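Side-chain contacts in guanine deaminase (Escherichia coli, PDB 6OHB), which catalyses the zinc-dependent hydrolytic deamination of guanine to xanthine and ammonia, a step of purine degradation: residues A[67-72]-A[427-432]; A[129-134]-A[433-438]; A[165-170]-A[186-191]. One frame throughout, in Å; residues are numbered along the deposited sequence.

Interaction 1. Residues A[67-72]-A[427-432]; sequences RDYRGK and RTYVDG
Tyr69 and Tyr429 reach toward each other from opposite directions until their phenol oxygens meet, a worked example of two strands whose axes pass 11.7 Å apart, bridged by long side chains. The OH–OH hydrogen bond is very short, 2.5 Å from Tyr69 OH to Tyr429 OH, and each oxygen lies at the edge of the other ring, near its plane. Behind it the rings touch, Tyr69 CE2 standing 3.9 Å from Tyr429 CE1. This is the tight part, and both tyrosines are buried. Toward the more exposed margin the contact is looser: Arg67, bent at chi2 (118°), brings NH1 to Tyr429 OH at 3.3 Å, a weak bond, with the oxygen in its guanidinium plane. Arg427, partly exposed, contributes mainly its aliphatic chain, CG lying 3.8 Å from Tyr69 OH. A phenylalanine in place of Tyr69 would probably leave the Tyr429 hydroxyl without its short bond and dependent, across this contact, on the weak bond from Arg67. Strand 67-70 pairs with strand 8-12 in the small sheet, whereas strand 425-430 runs between strands 388-391 and 433-437; Val390 and Val11 pack on Tyr69, and Phe388 stacks on Tyr429.

Interaction 2. Residues A[129-134]-A[433-438]; sequences QLLRNG and RLVYER
Leu131, Arg132 and the ring of Tyr436 meet where a Schellman motif ends helix 116-132 and a classic beta bulge, Val435 and Tyr436 opposite Thr428, interrupts the regular pairing of strand 433-437. The pair illustrates how the last turn of a helix can rest on the face of an aromatic ring. In Tyr436, CB starts the contact, 3.9 Å from CB of Leu131. Its CG is anti to the backbone N (chi1 165°), which swings the ring beneath the last helical turn. CG, CD2 and CE2 then lie under CA of Arg132, CE2 the nearest of them, and this CA sits 3.7 Å from the ring centroid and 11° off the normal, a CH-pi contact over the face. Farther out, CE1 and CZ meet CB of Arg132, which comes within 3.5 Å of CZ, and the hydroxyl at the tip lies beside that CB and over one face of the Arg132 guanidinium. Backbone N of Arg438 covers the opposite face, offset toward the rim, so the ring has helix backbone on one face and the chain just past its own strand on the other.

The charged end of Arg132 is committed elsewhere: its NH1 forms a salt bridge with Asp422, while Pro397 of the second subunit packs on the same side chain. At the bulge, Leu131 crosses Val435 at about a right angle, and its CD2 meets Val435 CG2 at 3.8 Å. The helix end is tied down by Leu131 O, which accepts from Thr428 OG1, and by Asn133, whose ND2 donates to Gln129 O at 2.9 Å through a nearly straight N-H (174°).

Interaction 3. Residues A[165-170]-A[186-191]; sequences AGKVMM and YHQSKE
Lys167 and Gln188 make the main contact between strand 164-169 and helix 182-196, the first strand and the helix of a beta-alpha-beta unit in the TIM barrel of this amidohydrolase. It exemplifies a lysine whose methylenes pack on a helix while its ammonium finds its firm partners mostly outside it. Among the van der Waals contacts, CD of Lys167 lies 3.7 Å from Gln188 CB, and the two chains cross at a slant. Met169 approaches the helix next to it, CG 3.9 Å from Ser189 OG, with SD alongside the same oxygen; its chain also packs on Gln218 and Ala222 of helix 216-228.

The polar contacts gather at the lysine's end. Gln188, extended beyond CG, lays OE1 over the lysine's last carbons, 3.2 Å from CE, with NZ 3.3 Å away. The ammonium is gripped from elsewhere, by a salt bridge to Asp180 and a hydrogen bond to Val144 O, which probably stabilises its charge in this buried place. Ser189 OG is likewise engaged, bonding to Ser185 O one helical turn back. Bends at chi3 and chi4 (118° and 63°) turn the lysine tip toward the next residue of its own chain, where NZ donates to Val168 O at 2.8 Å, the donor tilted 24° out of the plane of that carbonyl.

Overall arrangement
Interactions 1 and 2 meet on one hairpin: strands 425-430 and 433-437 are sheet neighbours, Thr428 O probably hydrogen-bonds to Val435 N, and the two centres lie about 10 Å apart. From that hairpin, interaction 1 reaches out to the small sheet, whereas interaction 2 reaches inward to a barrel helix. Both are only partly buried. Interaction 3, about 36 Å between centres from interaction 1 and on the opposite side of the chain's centre, is the buried one, set within a barrel unit. Chemistry follows place: paired hydroxyls between two sheets, a ring under a helix end beside the subunit interface, and lysine methylenes with a buried, well-bonded charge in the barrel wall.

Interaction 1. Residues A[67-72]-A[427-432]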
loop_
_atom_site.group_PDB
_atom_site.type_symbol
_atom_site.label_atom_id
_atom_site.label_comp_id
_atom_site.label_asym_id
_atom_site.label_seq_id
_atom_site.Cartn_x
_atom_site.Cartn_y
_atom_site.Cartn_z
ATOM N N ARG A 67 -16.865 1.049 -29.537
ATOM C CA ARG A 67 -16.445 0.297 -28.358
ATOM C C ARG A 67 -17.168 0.882 -27.152
ATOM O O ARG A 67 -16.929 2.035 -26.778
ATOM C CB ARG A 67 -14.931 0.362 -28.185
ATOM C CG ARG A 67 -14.167 -0.223 -29.357
ATOM C CD ARG A 67 -13.312 0.839 -30.026
ATOM N NE ARG A 67 -12.845 0.421 -31.345
ATOM C CZ ARG A 67 -11.784 -0.352 -31.554
ATOM N NH1 ARG A 67 -11.070 -0.804 -30.527
ATOM N NH2 ARG A 67 -11.436 -0.676 -32.793
ATOM N N ASP A 68 -18.071 0.103 -26.562
ATOM C CA ASP A 68 -18.985 0.576 -25.522
ATOM C C ASP A 68 -18.405 0.215 -24.153
ATOM O O ASP A 68 -18.513 -0.926 -23.700
ATOM C CB ASP A 68 -20.367 -0.035 -25.739
ATOM C CG ASP A 68 -21.414 0.525 -24.800
ATOM O OD1 ASP A 68 -21.083 1.431 -24.005
ATOM O OD2 ASP A 68 -22.568 0.041 -24.843
ATOM N N TYR A 69 -17.786 1.194 -23.490
ATOM C CA TYR A 69 -17.227 1.002 -22.157
ATOM C C TYR A 69 -18.074 1.673 -21.080
ATOM O O TYR A 69 -17.548 2.121 -20.059
ATOM C CB TYR A 69 -15.793 1.529 -22.098
ATOM C CG TYR A 69 -14.831 0.808 -23.011
ATOM C CD1 TYR A 69 -14.673 -0.574 -22.939
ATOM C CD2 TYR A 69 -14.073 1.506 -23.945
ATOM C CE1 TYR A 69 -13.783 -1.243 -23.778
ATOM C CE2 TYR A 69 -13.182 0.847 -24.789
ATOM C CZ TYR A 69 -13.042 -0.526 -24.698
ATOM O OH TYR A 69 -12.164 -1.180 -25.533
ATOM N N ARG A 70 -19.388 1.748 -21.294
ATOM C CA ARG A 70 -20.266 2.353 -20.303
ATOM C C ARG A 70 -20.265 1.528 -19.027
ATOM O O ARG A 70 -20.275 0.296 -19.062
ATOM C CB ARG A 70 -21.683 2.502 -20.862
ATOM C CG ARG A 70 -21.804 3.681 -21.826
ATOM C CD ARG A 70 -23.198 3.805 -22.413
ATOM N NE ARG A 70 -23.546 2.662 -23.252
ATOM C CZ ARG A 70 -24.749 2.463 -23.778
ATOM N NH1 ARG A 70 -25.721 3.337 -23.558
ATOM N NH2 ARG A 70 -24.979 1.394 -24.527
ATOM N N GLY A 71 -20.247 2.219 -17.892
ATOM C CA GLY A 71 -20.018 1.610 -16.605
ATOM C C GLY A 71 -18.580 1.694 -16.141
ATOM O O GLY A 71 -18.320 1.544 -14.943
ATOM N N LYS A 72 -17.653 1.975 -17.049
ATOM C CA LYS A 72 -16.248 2.170 -16.726
ATOM C C LYS A 72 -15.927 3.662 -16.715
ATOM O O LYS A 72 -16.753 4.508 -17.070
ATOM C CB LYS A 72 -15.354 1.446 -17.739
ATOM C CG LYS A 72 -15.785 0.026 -18.082
ATOM C CD LYS A 72 -15.506 -0.931 -16.933
ATOM C CE LYS A 72 -15.374 -2.365 -17.418
ATOM N NZ LYS A 72 -16.660 -2.933 -17.906
ATOM N N ARG A 427 -8.799 -1.754 -19.785
ATOM C CA ARG A 427 -8.232 -1.705 -21.127
ATOM C C ARG A 427 -7.167 -0.617 -21.164
ATOM O O ARG A 427 -7.274 0.395 -20.465
ATOM C CB ARG A 427 -9.301 -1.412 -22.210
ATOM C CG ARG A 427 -10.434 -2.442 -22.375
ATOM C CD ARG A 427 -10.002 -3.667 -23.172
ATOM N NE ARG A 427 -11.103 -4.608 -23.397
ATOM C CZ ARG A 427 -11.511 -5.527 -22.522
ATOM N NH1 ARG A 427 -10.917 -5.651 -21.334
ATOM N NH2 ARG A 427 -12.517 -6.334 -22.835
ATOM N N THR A 428 -6.142 -0.823 -21.988
ATOM C CA THR A 428 -5.136 0.204 -22.231
ATOM C C THR A 428 -4.962 0.391 -23.733
ATOM O O THR A 428 -4.678 -0.576 -24.460
ATOM C CB THR A 428 -3.789 -0.136 -21.571
ATOM O OG1 THR A 428 -3.974 -0.273 -20.157
ATOM C CG2 THR A 428 -2.770 0.973 -21.826
ATOM N N TYR A 429 -5.105 1.645 -24.173
ATOM C CA TYR A 429 -4.930 2.065 -25.555
ATOM C C TYR A 429 -3.661 2.904 -25.663
ATOM O O TYR A 429 -3.475 3.863 -24.900
ATOM C CB TYR A 429 -6.127 2.895 -26.039
ATOM C CG TYR A 429 -7.380 2.110 -26.374
ATOM C CD1 TYR A 429 -8.198 1.595 -25.368
ATOM C CD2 TYR A 429 -7.759 1.897 -27.700
ATOM C CE1 TYR A 429 -9.355 0.878 -25.674
ATOM C CE2 TYR A 429 -8.910 1.182 -28.014
ATOM C CZ TYR A 429 -9.705 0.677 -26.999
ATOM O OH TYR A 429 -10.849 -0.029 -27.313
ATOM N N VAL A 430 -2.809 2.559 -26.624
ATOM C CA VAL A 430 -1.604 3.323 -26.924
ATOM C C VAL A 430 -1.601 3.636 -28.415
ATOM O O VAL A 430 -1.833 2.743 -29.240
ATOM C CB VAL A 430 -0.328 2.558 -26.520
ATOM C CG1 VAL A 430 0.893 3.144 -27.200
ATOM C CG2 VAL A 430 -0.161 2.581 -25.002
ATOM N N ASP A 431 -1.345 4.902 -28.756
ATOM C CA ASP A 431 -1.351 5.356 -30.150
ATOM C C ASP A 431 -2.694 5.047 -30.820
ATOM O O ASP A 431 -2.754 4.606 -31.969
ATOM C CB ASP A 431 -0.180 4.749 -30.933
ATOM C CG ASP A 431 0.004 5.387 -32.301
ATOM O OD1 ASP A 431 0.015 6.634 -32.382
ATOM O OD2 ASP A 431 0.141 4.636 -33.292
ATOM N N GLY A 432 -3.779 5.218 -30.067
ATOM C CA GLY A 432 -5.103 4.960 -30.593
ATOM C C GLY A 432 -5.415 3.500 -30.805
ATOM O O GLY A 432 -6.425 3.178 -31.435
#

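Interaction 2. Residues A[129-134]-A[433-438]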
loop_
_atom_site.group_PDB
_atom_site.type_symbol
_atom_site.label_atom_id
_atom_site.label_comp_id
_atom_site.label_asym_id
_atom_site.label_seq_id
_atom_site.Cartn_x
_atom_site.Cartn_y
_atom_site.Cartn_z
ATOM N N GLN A 129 4.102 -4.960 -17.901
ATOM C CA GLN A 129 3.741 -4.411 -16.598
ATOM C C GLN A 129 3.271 -2.969 -16.720
ATOM O O GLN A 129 2.302 -2.570 -16.063
ATOM C CB GLN A 129 4.913 -4.519 -15.624
ATOM C CG GLN A 129 5.351 -5.947 -15.347
ATOM C CD GLN A 129 4.184 -6.885 -15.108
ATOM O OE1 GLN A 129 3.472 -6.765 -14.117
ATOM N NE2 GLN A 129 3.981 -7.825 -16.025
ATOM N N LEU A 130 3.966 -2.162 -17.526
ATOM C CA LEU A 130 3.509 -0.796 -17.775
ATOM C C LEU A 130 2.071 -0.785 -18.288
ATOM O O LEU A 130 1.213 -0.066 -17.759
ATOM C CB LEU A 130 4.436 -0.098 -18.767
ATOM C CG LEU A 130 5.854 0.211 -18.290
ATOM C CD1 LEU A 130 6.623 0.933 -19.386
ATOM C CD2 LEU A 130 5.824 1.029 -17.003
ATOM N N LEU A 131 1.794 -1.569 -19.333
ATOM C CA LEU A 131 0.469 -1.542 -19.950
ATOM C C LEU A 131 -0.614 -1.993 -18.972
ATOM O O LEU A 131 -1.645 -1.322 -18.822
ATOM C CB LEU A 131 0.458 -2.406 -21.211
ATOM C CG LEU A 131 1.354 -1.887 -22.336
ATOM C CD1 LEU A 131 1.238 -2.778 -23.563
ATOM C CD2 LEU A 131 0.995 -0.443 -22.674
ATOM N N ARG A 132 -0.395 -3.119 -18.281
ATOM C CA ARG A 132 -1.442 -3.649 -17.410
ATOM C C ARG A 132 -1.735 -2.751 -16.212
ATOM O O ARG A 132 -2.760 -2.948 -15.552
ATOM C CB ARG A 132 -1.085 -5.060 -16.921
ATOM C CG ARG A 132 -0.111 -5.099 -15.763
ATOM C CD ARG A 132 -0.516 -6.137 -14.714
ATOM N NE ARG A 132 -0.826 -7.438 -15.302
ATOM C CZ ARG A 132 -1.351 -8.458 -14.629
ATOM N NH1 ARG A 132 -1.623 -8.335 -13.336
ATOM N NH2 ARG A 132 -1.600 -9.603 -15.248
ATOM N N ASN A 133 -0.889 -1.767 -15.924
ATOM C CA ASN A 133 -1.166 -0.814 -14.858
ATOM C C ASN A 133 -1.589 0.555 -15.383
ATOM O O ASN A 133 -1.724 1.495 -14.594
ATOM C CB ASN A 133 0.046 -0.690 -13.938
ATOM C CG ASN A 133 0.223 -1.916 -13.054
ATOM O OD1 ASN A 133 -0.397 -2.027 -11.998
ATOM N ND2 ASN A 133 1.046 -2.852 -13.497
ATOM N N GLY A 134 -1.788 0.696 -16.691
ATOM C CA GLY A 134 -2.270 1.952 -17.223
ATOM C C GLY A 134 -1.220 3.018 -17.432
ATOM O O GLY A 134 -1.581 4.171 -17.682
ATOM N N ARG A 433 -4.593 2.607 -30.276
ATOM C CA ARG A 433 -4.712 1.181 -30.522
ATOM C C ARG A 433 -4.836 0.451 -29.191
ATOM O O ARG A 433 -4.117 0.759 -28.234
ATOM C CB ARG A 433 -3.481 0.687 -31.292
ATOM C CG ARG A 433 -3.601 -0.673 -31.939
ATOM C CD ARG A 433 -2.499 -0.847 -32.980
ATOM N NE ARG A 433 -2.573 0.172 -34.029
ATOM C CZ ARG A 433 -1.694 1.159 -34.193
ATOM N NH1 ARG A 433 -0.654 1.275 -33.373
ATOM N NH2 ARG A 433 -1.859 2.036 -35.179
ATOM N N LEU A 434 -5.740 -0.521 -29.138
ATOM C CA LEU A 434 -5.886 -1.353 -27.950
ATOM C C LEU A 434 -4.656 -2.240 -27.815
ATOM O O LEU A 434 -4.438 -3.139 -28.636
ATOM C CB LEU A 434 -7.166 -2.180 -28.033
ATOM C CG LEU A 434 -7.388 -3.173 -26.890
ATOM C CD1 LEU A 434 -7.419 -2.440 -25.563
ATOM C CD2 LEU A 434 -8.685 -3.940 -27.098
ATOM N N VAL A 435 -3.847 -1.998 -26.783
ATOM C CA VAL A 435 -2.633 -2.777 -26.572
ATOM C C VAL A 435 -2.684 -3.628 -25.316
ATOM O O VAL A 435 -1.760 -4.432 -25.100
ATOM C CB VAL A 435 -1.378 -1.879 -26.546
ATOM C CG1 VAL A 435 -1.156 -1.240 -27.910
ATOM C CG2 VAL A 435 -1.506 -0.815 -25.468
ATOM N N TYR A 436 -3.708 -3.480 -24.473
ATOM C CA TYR A 436 -3.845 -4.422 -23.367
ATOM C C TYR A 436 -5.309 -4.580 -22.988
ATOM O O TYR A 436 -6.047 -3.594 -22.906
ATOM C CB TYR A 436 -3.038 -3.994 -22.136
ATOM C CG TYR A 436 -3.414 -4.727 -20.861
ATOM C CD1 TYR A 436 -2.870 -5.973 -20.559
ATOM C CD2 TYR A 436 -4.306 -4.166 -19.949
ATOM C CE1 TYR A 436 -3.209 -6.645 -19.384
ATOM C CE2 TYR A 436 -4.653 -4.824 -18.780
ATOM C CZ TYR A 436 -4.101 -6.061 -18.500
ATOM O OH TYR A 436 -4.447 -6.714 -17.338
ATOM N N GLU A 437 -5.702 -5.828 -22.725
ATOM C CA GLU A 437 -7.035 -6.160 -22.240
ATOM C C GLU A 437 -6.918 -7.169 -21.106
ATOM O O GLU A 437 -6.290 -8.218 -21.267
ATOM C CB GLU A 437 -7.918 -6.716 -23.364
ATOM C CG GLU A 437 -7.260 -7.789 -24.199
ATOM C CD GLU A 437 -8.101 -8.197 -25.384
ATOM O OE1 GLU A 437 -8.819 -7.332 -25.947
ATOM O OE2 GLU A 437 -8.042 -9.394 -25.740
ATOM N N ARG A 438 -7.527 -6.845 -19.966
ATOM C CA ARG A 438 -7.439 -7.694 -18.788
ATOM C C ARG A 438 -8.000 -9.083 -19.079
ATOM O O ARG A 438 -9.111 -9.220 -19.601
ATOM C CB ARG A 438 -8.192 -7.040 -17.631
ATOM C CG ARG A 438 -7.766 -7.510 -16.252
ATOM C CD ARG A 438 -8.605 -6.834 -15.188
ATOM N NE ARG A 438 -10.024 -7.104 -15.398
ATOM C CZ ARG A 438 -11.006 -6.275 -15.061
ATOM N NH1 ARG A 438 -10.729 -5.109 -14.485
ATOM N NH2 ARG A 438 -12.267 -6.614 -15.301
#

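Interaction 3. Residues A[165-170]-A[186-191]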
loop_
_atom_site.group_PDB
_atom_site.type_symbol
_atom_site.label_atom_id
_atom_site.label_comp_id
_atom_site.label_asym_id
_atom_site.label_seq_id
_atom_site.Cartn_x
_atom_site.Cartn_y
_atom_site.Cartn_z
ATOM N N ALA A 165 13.859 7.171 -22.543
ATOM C CA ALA A 165 14.799 6.245 -21.936
ATOM C C ALA A 165 16.208 6.638 -22.356
ATOM O O ALA A 165 16.409 7.464 -23.251
ATOM C CB ALA A 165 14.482 4.799 -22.329
ATOM N N GLY A 166 17.189 6.037 -21.695
ATOM C CA GLY A 166 18.575 6.317 -22.009
ATOM C C GLY A 166 19.495 5.356 -21.294
ATOM O O GLY A 166 19.105 4.685 -20.332
ATOM N N LYS A 167 20.729 5.297 -21.786
ATOM C CA LYS A 167 21.759 4.457 -21.192
ATOM C C LYS A 167 22.316 5.100 -19.928
ATOM O O LYS A 167 22.559 6.309 -19.884
ATOM C CB LYS A 167 22.881 4.215 -22.199
ATOM C CG LYS A 167 24.065 3.448 -21.658
ATOM C CD LYS A 167 25.286 3.653 -22.538
ATOM C CE LYS A 167 26.412 4.326 -21.772
ATOM N NZ LYS A 167 26.897 3.486 -20.648
ATOM N N VAL A 168 22.529 4.279 -18.899
ATOM C CA VAL A 168 23.109 4.769 -17.656
ATOM C C VAL A 168 24.577 5.103 -17.881
ATOM O O VAL A 168 25.324 4.322 -18.484
ATOM C CB VAL A 168 22.947 3.730 -16.537
ATOM C CG1 VAL A 168 23.637 4.208 -15.268
ATOM C CG2 VAL A 168 21.481 3.448 -16.271
ATOM N N MET A 169 24.987 6.289 -17.436
ATOM C CA MET A 169 26.382 6.705 -17.463
ATOM C C MET A 169 26.944 6.600 -16.050
ATOM O O MET A 169 26.483 7.304 -15.145
ATOM C CB MET A 169 26.503 8.132 -18.002
ATOM C CG MET A 169 25.874 8.329 -19.378
ATOM S SD MET A 169 25.871 10.046 -19.945
ATOM C CE MET A 169 27.462 10.607 -19.360
ATOM N N MET A 170 27.938 5.730 -15.865
ATOM C CA MET A 170 28.578 5.556 -14.559
ATOM C C MET A 170 29.957 4.940 -14.757
ATOM O O MET A 170 30.065 3.816 -15.259
ATOM C CB MET A 170 27.714 4.691 -13.637
ATOM C CG MET A 170 27.139 3.445 -14.292
ATOM S SD MET A 170 26.165 2.433 -13.158
ATOM C CE MET A 170 27.184 2.506 -11.693
ATOM N N TYR A 186 30.166 8.607 -23.634
ATOM C CA TYR A 186 29.747 9.608 -24.615
ATOM C C TYR A 186 29.359 8.946 -25.930
ATOM O O TYR A 186 28.304 9.242 -26.500
ATOM C CB TYR A 186 30.850 10.639 -24.841
ATOM C CG TYR A 186 30.599 11.552 -26.036
ATOM C CD1 TYR A 186 29.777 12.664 -25.925
ATOM C CD2 TYR A 186 31.185 11.297 -27.274
ATOM C CE1 TYR A 186 29.536 13.499 -27.012
ATOM C CE2 TYR A 186 30.953 12.124 -28.369
ATOM C CZ TYR A 186 30.129 13.225 -28.231
ATOM O OH TYR A 186 29.896 14.049 -29.312
ATOM N N HIS A 187 30.203 8.039 -26.427
ATOM C CA HIS A 187 29.964 7.492 -27.761
ATOM C C HIS A 187 28.754 6.561 -27.776
ATOM O O HIS A 187 27.965 6.579 -28.729
ATOM C CB HIS A 187 31.225 6.794 -28.263
ATOM C CG HIS A 187 32.341 7.742 -28.576
ATOM N ND1 HIS A 187 32.264 8.673 -29.591
ATOM C CD2 HIS A 187 33.549 7.924 -27.992
ATOM C CE1 HIS A 187 33.381 9.378 -29.625
ATOM N NE2 HIS A 187 34.177 8.944 -28.665
ATOM N N GLN A 188 28.581 5.749 -26.728
ATOM C CA GLN A 188 27.414 4.874 -26.661
ATOM C C GLN A 188 26.123 5.679 -26.551
ATOM O O GLN A 188 25.132 5.367 -27.228
ATOM C CB GLN A 188 27.558 3.904 -25.489
ATOM C CG GLN A 188 28.694 2.905 -25.671
ATOM C CD GLN A 188 28.988 2.090 -24.423
ATOM O OE1 GLN A 188 28.487 2.380 -23.333
ATOM N NE2 GLN A 188 29.813 1.064 -24.579
ATOM N N SER A 189 26.118 6.737 -25.731
ATOM C CA SER A 189 24.916 7.558 -25.631
ATOM C C SER A 189 24.632 8.284 -26.944
ATOM O O SER A 189 23.468 8.430 -27.339
ATOM C CB SER A 189 25.050 8.555 -24.478
ATOM O OG SER A 189 25.209 7.890 -23.235
ATOM N N LYS A 190 25.681 8.716 -27.655
ATOM C CA LYS A 190 25.465 9.366 -28.945
ATOM C C LYS A 190 24.879 8.392 -29.961
ATOM O O LYS A 190 23.989 8.762 -30.734
ATOM C CB LYS A 190 26.770 9.964 -29.476
ATOM C CG LYS A 190 26.560 10.992 -30.584
ATOM C CD LYS A 190 27.869 11.394 -31.258
ATOM C CE LYS A 190 27.698 12.680 -32.064
ATOM N NZ LYS A 190 28.833 12.947 -32.989
ATOM N N GLU A 191 25.360 7.145 -29.975
ATOM C CA GLU A 191 24.801 6.167 -30.905
ATOM C C GLU A 191 23.339 5.879 -30.586
ATOM O O GLU A 191 22.507 5.751 -31.497
ATOM C CB GLU A 191 25.611 4.874 -30.880
ATOM C CG GLU A 191 25.012 3.789 -31.764
ATOM C CD GLU A 191 25.874 2.546 -31.841
ATOM O OE1 GLU A 191 27.114 2.686 -31.882
ATOM O OE2 GLU A 191 25.310 1.431 -31.860
#